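Local coordinates for protein FAD dependent oxidoreductase (Chelativorans sp. BNC1, PDB 6PXS) that binds FAD and, as an iminodiacetate oxidase of the DadA family, probably uses that flavin to oxidise iminodiacetate, at residues 33-41 / 302-310; 75-83 / 154-162. One frame throughout, in Å; residues are numbered along the deposited sequence.

Interaction 1. Residues 33-41 / 302-310; sequences HPGKATLAG and TRVGFRPAG. With FAD (flavin-adenine dinucleotide), chain E.
Gly35 and Phe306 tie the loop to the strand: Phe306 N donates to Gly35 O over 3.0 Å, fairly straight at 163° and in the carbonyl plane. Packing is tight around this bond. Gly35 and Gly305 meet without side chains, their CA atoms 4.3 Å apart, and the methyl of Ala40 settles alongside, CB 3.6 Å from Val304 O. Phe306, its CG anti to the carbonyl carbon (chi1 -54°), brings its ring edge to Pro34 O, with CE2 3.4 Å from that oxygen. The margins are looser: Pro34 is exposed on the Phe306 side, and at the other end of the contact the extended chain of Arg303 passes Ala40 to make a weak bond from NH1 to Leu39 O (3.2 Å), while NE is paired with Glu301. FAD lies against both segments. His33 N and ND1 both bond to ribose O2B, Ala37 N holds O1A, and Thr38 N and OG1 share O2A; from the strand, the flavin methyl C8M lies over one face of the Arg307 guanidinium, off toward its rim, with NH2 against ring atoms C7 and C8. Lys36 points away from the strand, fully extended, its CE 3.3 Å from FAD O3B and its NZ bonded to Ala8 O. With an alanine here, Ala8 O would probably lose that donor and the ribose its aliphatic neighbour. Such a loop after the second Rossmann strand, wrapped round the ribose and pyrophosphate, is typical of the FAD site in DAO-family oxidoreductases.

Interaction 2. Residues 75-83 / 154-162; sequences LRGQGETEL and LLAASMLRV
Leu83 sits beside Leu154 (CA to CA 5.3 Å), Glu80 beside Ser158 and Gln78 beside Val162 (CA to CA 7.2 Å), so the chain leaving helix 55-76 runs antiparallel to helix 152-164. A Schellman motif with Gly79 at C-prime ends the first helix, and Leu75 O takes Gln78 N and Glu80 N from opposite faces of its plane. Leu75 is a knob in the hole formed by Leu155, Ser158, Met159 and Val162: its CD1 meets Leu155 CD1 at 3.6 Å, the two side chains crossing at about a right angle, and its CD2 lies 3.8 Å from Val162 CG2. Leu83 CD1 adds to this patch, 4.3 Å from Leu155 CD1. Glu80, bent at chi2 (-59°), slides CG past Val162 CG2 at 3.9 Å and carries its carboxylate to the edge of the Arg161 guanidinium, the planes 37° apart. That salt bridge is modelled too close, so its details are doubtful. Arg161 also pairs through NH2 with Asp256 of a neighbouring subunit. The chemistry is thus split: leucines and a valine join the C-terminal end of helix 55-76 and the loop after it to the flank of helix 152-164, while an arginine between two acids, whose negative charge it would only partly offset, links the contact to the subunit interface.

Overall arrangement
Helix 152-164 connects the two contacts. While residues 75-83 pack on one side of it, Ala156 points away from them and meets the FAD-binding loop of interaction 1, where Thr38 CG2 lies 3.8 Å from Ala156 CB; Leu39 also touches Arg153 of the same helix. The centres of the two contacts are 21 Å apart, and the whole of interaction 2 falls, along the chain, between the two segments of interaction 1. Only interaction 1 holds the cofactor directly. In interaction 2 the side chain of Leu155 stays about 9 Å from FAD and about 6 Å from the side chain of Leu337, another FAD-binding residue, so interaction 2 lies outside the pocket wall, reaching it through helix 152-164.

Interaction 1. Residues 33-41 / 302-310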
loop_
_atom_site.group_PDB
_atom_site.type_symbol
_atom_site.label_atom_id
_atom_site.label_comp_id
_atom_site.label_asym_id
_atom_site.label_seq_id
_atom_site.Cartn_x
_atom_site.Cartn_y
_atom_site.Cartn_z
ATOM N N HIS A 33 9.460 -14.704 -2.455
ATOM C CA HIS A 33 8.167 -14.907 -3.097
ATOM C C HIS A 33 7.079 -14.155 -2.341
ATOM O O HIS A 33 7.200 -13.947 -1.127
ATOM C CB HIS A 33 7.812 -16.395 -3.154
ATOM C CG HIS A 33 8.489 -17.145 -4.259
ATOM N ND1 HIS A 33 9.731 -17.724 -4.117
ATOM C CD2 HIS A 33 8.088 -17.421 -5.523
ATOM C CE1 HIS A 33 10.070 -18.319 -5.247
ATOM N NE2 HIS A 33 9.090 -18.150 -6.117
ATOM N N PRO A 34 6.014 -13.722 -3.013
ATOM C CA PRO A 34 4.844 -13.224 -2.280
ATOM C C PRO A 34 4.256 -14.321 -1.404
ATOM O O PRO A 34 4.093 -15.464 -1.835
ATOM C CB PRO A 34 3.880 -12.802 -3.394
ATOM C CG PRO A 34 4.751 -12.545 -4.571
ATOM C CD PRO A 34 5.873 -13.530 -4.467
ATOM N N GLY A 35 3.941 -13.964 -0.163
ATOM C CA GLY A 35 3.451 -14.926 0.800
ATOM C C GLY A 35 4.523 -15.605 1.618
ATOM O O GLY A 35 4.228 -16.609 2.278
ATOM N N LYS A 36 5.754 -15.099 1.591
ATOM C CA LYS A 36 6.831 -15.658 2.397
ATOM C C LYS A 36 6.368 -15.839 3.834
ATOM O O LYS A 36 5.957 -14.879 4.490
ATOM C CB LYS A 36 8.052 -14.737 2.332
ATOM C CG LYS A 36 9.267 -15.236 3.094
ATOM C CD LYS A 36 10.476 -14.347 2.841
ATOM C CE LYS A 36 11.695 -14.828 3.609
ATOM N NZ LYS A 36 12.896 -13.999 3.318
ATOM N N ALA A 37 6.432 -17.083 4.316
ATOM C CA ALA A 37 5.837 -17.412 5.609
ATOM C C ALA A 37 6.446 -16.584 6.734
ATOM O O ALA A 37 5.729 -16.097 7.615
ATOM C CB ALA A 37 6.002 -18.904 5.895
ATOM N N THR A 38 7.770 -16.418 6.727
ATOM C CA THR A 38 8.422 -15.715 7.827
ATOM C C THR A 38 7.941 -14.273 7.943
ATOM O O THR A 38 7.888 -13.725 9.050
ATOM C CB THR A 38 9.940 -15.756 7.645
ATOM O OG1 THR A 38 10.376 -17.119 7.587
ATOM C CG2 THR A 38 10.636 -15.052 8.801
ATOM N N LEU A 39 7.581 -13.645 6.820
ATOM C CA LEU A 39 7.126 -12.260 6.853
ATOM C C LEU A 39 5.722 -12.114 7.420
ATOM O O LEU A 39 5.320 -10.989 7.740
ATOM C CB LEU A 39 7.157 -11.655 5.450
ATOM C CG LEU A 39 8.454 -11.769 4.653
ATOM C CD1 LEU A 39 8.286 -11.078 3.307
ATOM C CD2 LEU A 39 9.637 -11.186 5.408
ATOM N N ALA A 40 4.969 -13.208 7.537
ATOM C CA ALA A 40 3.610 -13.171 8.057
ATOM C C ALA A 40 3.454 -13.933 9.363
ATOM O O ALA A 40 2.331 -14.039 9.871
ATOM C CB ALA A 40 2.630 -13.734 7.018
ATOM N N GLY A 41 4.538 -14.464 9.922
ATOM C CA GLY A 41 4.453 -15.236 11.144
ATOM C C GLY A 41 4.001 -14.419 12.335
ATOM O O GLY A 41 4.541 -13.340 12.601
ATOM N N THR A 302 -3.553 -6.705 6.991
ATOM C CA THR A 302 -3.817 -8.138 7.097
ATOM C C THR A 302 -2.808 -8.853 6.210
ATOM O O THR A 302 -2.865 -8.730 4.983
ATOM C CB THR A 302 -5.247 -8.477 6.678
ATOM O OG1 THR A 302 -6.171 -7.846 7.572
ATOM C CG2 THR A 302 -5.471 -9.984 6.694
ATOM N N ARG A 303 -1.896 -9.597 6.823
ATOM C CA ARG A 303 -0.835 -10.266 6.087
ATOM C C ARG A 303 -1.283 -11.649 5.630
ATOM O O ARG A 303 -2.227 -12.236 6.165
ATOM C CB ARG A 303 0.425 -10.379 6.943
ATOM C CG ARG A 303 0.944 -9.042 7.433
ATOM C CD ARG A 303 2.227 -9.200 8.221
ATOM N NE ARG A 303 2.635 -7.944 8.842
ATOM C CZ ARG A 303 3.666 -7.823 9.673
ATOM N NH1 ARG A 303 4.398 -8.882 9.986
ATOM N NH2 ARG A 303 3.960 -6.640 10.194
ATOM N N VAL A 304 -0.589 -12.164 4.618
ATOM C CA VAL A 304 -0.852 -13.486 4.071
ATOM C C VAL A 304 0.459 -14.253 4.007
ATOM O O VAL A 304 1.495 -13.704 3.611
ATOM C CB VAL A 304 -1.504 -13.415 2.675
ATOM C CG1 VAL A 304 -1.649 -14.814 2.086
ATOM C CG2 VAL A 304 -2.852 -12.717 2.755
ATOM N N GLY A 305 0.412 -15.522 4.395
ATOM C CA GLY A 305 1.587 -16.366 4.371
ATOM C C GLY A 305 1.238 -17.808 4.075
ATOM O O GLY A 305 0.189 -18.297 4.506
ATOM N N PHE A 306 2.104 -18.498 3.339
ATOM C CA PHE A 306 1.906 -19.900 2.995
ATOM C C PHE A 306 2.809 -20.744 3.889
ATOM O O PHE A 306 4.033 -20.747 3.722
ATOM C CB PHE A 306 2.205 -20.147 1.518
ATOM C CG PHE A 306 1.445 -19.242 0.583
ATOM C CD1 PHE A 306 0.063 -19.297 0.512
ATOM C CD2 PHE A 306 2.117 -18.350 -0.236
ATOM C CE1 PHE A 306 -0.635 -18.469 -0.352
ATOM C CE2 PHE A 306 1.424 -17.522 -1.103
ATOM C CZ PHE A 306 0.050 -17.582 -1.160
ATOM N N ARG A 307 2.207 -21.448 4.841
ATOM C CA ARG A 307 2.982 -22.294 5.732
ATOM C C ARG A 307 3.523 -23.500 4.966
ATOM O O ARG A 307 2.799 -24.104 4.170
ATOM C CB ARG A 307 2.126 -22.783 6.898
ATOM C CG ARG A 307 1.539 -21.693 7.770
ATOM C CD ARG A 307 0.597 -22.296 8.798
ATOM N NE ARG A 307 -0.751 -21.746 8.687
ATOM C CZ ARG A 307 -1.274 -20.838 9.507
ATOM N NH1 ARG A 307 -2.508 -20.407 9.300
ATOM N NH2 ARG A 307 -0.579 -20.364 10.533
ATOM N N PRO A 308 4.784 -23.881 5.184
ATOM C CA PRO A 308 5.263 -25.143 4.606
ATOM C C PRO A 308 4.694 -26.331 5.361
ATOM O O PRO A 308 5.374 -26.934 6.196
ATOM C CB PRO A 308 6.784 -25.041 4.750
ATOM C CG PRO A 308 6.981 -24.177 5.945
ATOM C CD PRO A 308 5.842 -23.186 5.938
ATOM N N ALA A 309 3.435 -26.663 5.082
ATOM C CA ALA A 309 2.746 -27.730 5.793
ATOM C C ALA A 309 3.077 -29.070 5.151
ATOM O O ALA A 309 2.847 -29.263 3.953
ATOM C CB ALA A 309 1.239 -27.488 5.784
ATOM N N GLY A 310 3.616 -29.993 5.946
ATOM C CA GLY A 310 3.973 -31.306 5.462
ATOM C C GLY A 310 2.879 -32.329 5.723
ATOM O O GLY A 310 1.933 -32.095 6.470
HETATM P PA FAD E . 9.702 -19.265 4.195
HETATM O O1A FAD E . 8.536 -19.135 3.287
HETATM O O2A FAD E . 9.771 -18.192 5.285
HETATM O O5B FAD E . 11.057 -19.292 3.404
HETATM C C5B FAD E . 11.117 -19.741 2.034
HETATM C C4B FAD E . 11.988 -18.790 1.255
HETATM O O4B FAD E . 12.627 -19.498 0.167
HETATM C C3B FAD E . 11.242 -17.615 0.621
HETATM O O3B FAD E . 12.005 -16.420 0.736
HETATM C C2B FAD E . 11.097 -18.054 -0.838
HETATM O O2B FAD E . 10.985 -16.949 -1.727
HETATM C C1B FAD E . 12.418 -18.790 -1.035
HETATM N N9A FAD E . 12.424 -19.738 -2.144
HETATM C C8A FAD E . 11.574 -20.793 -2.341
HETATM N N7A FAD E . 11.816 -21.476 -3.436
HETATM C C5A FAD E . 12.903 -20.820 -3.997
HETATM C C6A FAD E . 13.646 -21.048 -5.170
HETATM N N6A FAD E . 13.397 -22.041 -6.028
HETATM N N1A FAD E . 14.669 -20.206 -5.437
HETATM C C2A FAD E . 14.926 -19.209 -4.587
HETATM N N3A FAD E . 14.292 -18.900 -3.453
HETATM C C4A FAD E . 13.286 -19.747 -3.213
HETATM N N1 FAD E . 5.177 -20.219 13.716
HETATM C C2 FAD E . 5.343 -20.124 15.067
HETATM O O2 FAD E . 6.234 -20.745 15.656
HETATM N N3 FAD E . 4.502 -19.311 15.808
HETATM C C4 FAD E . 3.463 -18.554 15.309
HETATM O O4 FAD E . 2.779 -17.868 16.066
HETATM C C4X FAD E . 3.292 -18.665 13.872
HETATM N N5 FAD E . 2.331 -17.982 13.316
HETATM C C5X FAD E . 2.168 -18.086 11.943
HETATM C C6 FAD E . 1.145 -17.362 11.334
HETATM C C7 FAD E . 0.941 -17.427 9.958
HETATM C C7M FAD E . -0.175 -16.631 9.336
HETATM C C8 FAD E . 1.772 -18.241 9.173
HETATM C C8M FAD E . 1.575 -18.336 7.682
HETATM C C9 FAD E . 2.794 -18.964 9.780
HETATM C C9A FAD E . 2.999 -18.894 11.153
HETATM N N10 FAD E . 4.028 -19.613 11.795
HETATM C C10 FAD E . 4.200 -19.525 13.158
HETATM C "C1'" FAD E . 4.925 -20.491 11.026
HETATM C "C2'" FAD E . 6.152 -19.768 10.475
HETATM O "O2'" FAD E . 5.794 -18.464 10.015
HETATM C "C3'" FAD E . 6.721 -20.573 9.306
HETATM O "O3'" FAD E . 6.694 -21.957 9.636
HETATM C "C4'" FAD E . 8.152 -20.202 8.918
HETATM O "O4'" FAD E . 8.203 -18.811 8.604
HETATM C "C5'" FAD E . 8.638 -21.021 7.741
HETATM O "O5'" FAD E . 9.951 -20.566 7.355
HETATM P P FAD E . 10.661 -21.137 6.072
HETATM O O1P FAD E . 10.623 -22.668 6.125
HETATM O O2P FAD E . 12.007 -20.542 5.868
HETATM O O3P FAD E . 9.678 -20.679 4.910
#

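Interaction 2. Residues 75-83 / 154-162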
loop_
_atom_site.group_PDB
_atom_site.type_symbol
_atom_site.label_atom_id
_atom_site.label_comp_id
_atom_site.label_asym_id
_atom_site.label_seq_id
_atom_site.Cartn_x
_atom_site.Cartn_y
_atom_site.Cartn_z
ATOM N N LEU A 75 22.411 -12.516 19.695
ATOM C CA LEU A 75 22.149 -11.437 18.749
ATOM C C LEU A 75 22.288 -10.073 19.414
ATOM O O LEU A 75 22.770 -9.119 18.791
ATOM C CB LEU A 75 20.753 -11.597 18.149
ATOM C CG LEU A 75 20.565 -12.765 17.181
ATOM C CD1 LEU A 75 19.086 -13.016 16.938
ATOM C CD2 LEU A 75 21.284 -12.495 15.867
ATOM N N ARG A 76 21.867 -9.958 20.676
ATOM C CA ARG A 76 21.981 -8.686 21.384
ATOM C C ARG A 76 23.425 -8.204 21.404
ATOM O O ARG A 76 23.707 -7.036 21.113
ATOM C CB ARG A 76 21.444 -8.831 22.809
ATOM C CG ARG A 76 21.562 -7.569 23.663
ATOM C CD ARG A 76 21.723 -7.902 25.141
ATOM N NE ARG A 76 22.337 -6.802 25.883
ATOM C CZ ARG A 76 23.647 -6.566 25.934
ATOM N NH1 ARG A 76 24.498 -7.349 25.284
ATOM N NH2 ARG A 76 24.109 -5.539 26.636
ATOM N N GLY A 77 24.357 -9.095 21.735
ATOM C CA GLY A 77 25.756 -8.728 21.826
ATOM C C GLY A 77 26.411 -8.489 20.481
ATOM O O GLY A 77 27.630 -8.307 20.406
ATOM N N GLN A 78 25.614 -8.483 19.409
ATOM C CA GLN A 78 26.119 -8.274 18.057
ATOM C C GLN A 78 25.478 -7.059 17.391
ATOM O O GLN A 78 25.565 -6.910 16.169
ATOM C CB GLN A 78 25.886 -9.523 17.206
ATOM C CG GLN A 78 26.966 -9.775 16.167
ATOM C CD GLN A 78 28.226 -10.366 16.770
ATOM O OE1 GLN A 78 28.200 -10.920 17.871
ATOM N NE2 GLN A 78 29.336 -10.253 16.051
ATOM N N GLY A 79 24.834 -6.189 18.170
ATOM C CA GLY A 79 24.192 -5.009 17.638
ATOM C C GLY A 79 22.741 -5.190 17.248
ATOM O O GLY A 79 22.092 -4.205 16.871
ATOM N N GLU A 80 22.213 -6.408 17.324
ATOM C CA GLU A 80 20.826 -6.694 16.958
ATOM C C GLU A 80 20.011 -6.754 18.246
ATOM O O GLU A 80 19.855 -7.812 18.858
ATOM C CB GLU A 80 20.732 -7.994 16.168
ATOM C CG GLU A 80 21.650 -8.058 14.953
ATOM C CD GLU A 80 21.387 -6.945 13.955
ATOM O OE1 GLU A 80 22.359 -6.446 13.349
ATOM O OE2 GLU A 80 20.210 -6.567 13.779
ATOM N N THR A 81 19.480 -5.602 18.655
ATOM C CA THR A 81 18.747 -5.481 19.906
ATOM C C THR A 81 17.255 -5.249 19.709
ATOM O O THR A 81 16.517 -5.199 20.700
ATOM C CB THR A 81 19.330 -4.341 20.751
ATOM O OG1 THR A 81 19.248 -3.108 20.023
ATOM C CG2 THR A 81 20.782 -4.626 21.100
ATOM N N GLU A 82 16.789 -5.111 18.471
ATOM C CA GLU A 82 15.377 -4.875 18.176
ATOM C C GLU A 82 14.850 -6.097 17.425
ATOM O O GLU A 82 14.814 -6.122 16.194
ATOM C CB GLU A 82 15.191 -3.592 17.362
ATOM C CG GLU A 82 15.937 -2.379 17.913
ATOM C CD GLU A 82 15.482 -1.978 19.308
ATOM O OE1 GLU A 82 14.513 -2.576 19.820
ATOM O OE2 GLU A 82 16.096 -1.059 19.891
ATOM N N LEU A 83 14.426 -7.107 18.183
ATOM C CA LEU A 83 13.899 -8.341 17.620
ATOM C C LEU A 83 12.446 -8.592 17.993
ATOM O O LEU A 83 11.891 -9.625 17.599
ATOM C CB LEU A 83 14.747 -9.538 18.074
ATOM C CG LEU A 83 16.251 -9.399 17.841
ATOM C CD1 LEU A 83 16.999 -10.590 18.422
ATOM C CD2 LEU A 83 16.544 -9.250 16.360
ATOM N N LEU A 154 11.759 -9.735 11.914
ATOM C CA LEU A 154 12.926 -9.061 12.471
ATOM C C LEU A 154 13.967 -10.055 12.965
ATOM O O LEU A 154 15.168 -9.767 12.912
ATOM C CB LEU A 154 12.506 -8.133 13.608
ATOM C CG LEU A 154 11.677 -6.919 13.191
ATOM C CD1 LEU A 154 11.194 -6.161 14.416
ATOM C CD2 LEU A 154 12.489 -6.014 12.272
ATOM N N LEU A 155 13.535 -11.217 13.453
ATOM C CA LEU A 155 14.487 -12.223 13.908
ATOM C C LEU A 155 15.292 -12.777 12.738
ATOM O O LEU A 155 16.528 -12.749 12.751
ATOM C CB LEU A 155 13.751 -13.344 14.639
ATOM C CG LEU A 155 14.630 -14.478 15.167
ATOM C CD1 LEU A 155 15.694 -13.936 16.106
ATOM C CD2 LEU A 155 13.785 -15.529 15.865
ATOM N N ALA A 156 14.604 -13.283 11.713
ATOM C CA ALA A 156 15.306 -13.833 10.558
ATOM C C ALA A 156 16.169 -12.780 9.879
ATOM O O ALA A 156 17.234 -13.103 9.340
ATOM C CB ALA A 156 14.302 -14.419 9.565
ATOM N N ALA A 157 15.732 -11.520 9.894
ATOM C CA ALA A 157 16.533 -10.452 9.306
ATOM C C ALA A 157 17.836 -10.260 10.072
ATOM O O ALA A 157 18.914 -10.162 9.474
ATOM C CB ALA A 157 15.729 -9.151 9.281
ATOM N N SER A 158 17.756 -10.205 11.405
ATOM C CA SER A 158 18.952 -9.978 12.207
ATOM C C SER A 158 19.954 -11.112 12.039
ATOM O O SER A 158 21.164 -10.872 11.950
ATOM C CB SER A 158 18.568 -9.810 13.675
ATOM O OG SER A 158 17.751 -8.666 13.848
ATOM N N MET A 159 19.472 -12.355 11.995
ATOM C CA MET A 159 20.368 -13.486 11.773
ATOM C C MET A 159 21.138 -13.320 10.469
ATOM O O MET A 159 22.364 -13.482 10.431
ATOM C CB MET A 159 19.572 -14.789 11.767
ATOM C CG MET A 159 19.002 -15.169 13.119
ATOM S SD MET A 159 18.598 -16.921 13.220
ATOM C CE MET A 159 17.248 -16.874 14.387
ATOM N N LEU A 160 20.431 -12.998 9.383
ATOM C CA LEU A 160 21.107 -12.743 8.116
ATOM C C LEU A 160 22.139 -11.631 8.259
ATOM O O LEU A 160 23.265 -11.751 7.763
ATOM C CB LEU A 160 20.084 -12.385 7.039
ATOM C CG LEU A 160 19.252 -13.548 6.499
ATOM C CD1 LEU A 160 18.105 -13.031 5.646
ATOM C CD2 LEU A 160 20.126 -14.498 5.697
ATOM N N ARG A 161 21.773 -10.542 8.935
ATOM C CA ARG A 161 22.709 -9.438 9.117
ATOM C C ARG A 161 23.985 -9.909 9.805
ATOM O O ARG A 161 25.095 -9.560 9.385
ATOM C CB ARG A 161 22.042 -8.315 9.912
ATOM C CG ARG A 161 21.436 -7.236 9.029
ATOM C CD ARG A 161 20.744 -6.146 9.832
ATOM N NE ARG A 161 19.290 -6.216 9.687
ATOM C CZ ARG A 161 18.432 -6.483 10.668
ATOM N NH1 ARG A 161 18.852 -6.697 11.909
ATOM N NH2 ARG A 161 17.133 -6.523 10.405
ATOM N N VAL A 162 23.849 -10.708 10.865
ATOM C CA VAL A 162 25.028 -11.233 11.545
ATOM C C VAL A 162 25.791 -12.184 10.630
ATOM O O VAL A 162 27.026 -12.238 10.657
ATOM C CB VAL A 162 24.628 -11.923 12.861
ATOM C CG1 VAL A 162 25.838 -12.592 13.494
ATOM C CG2 VAL A 162 24.005 -10.922 13.819
#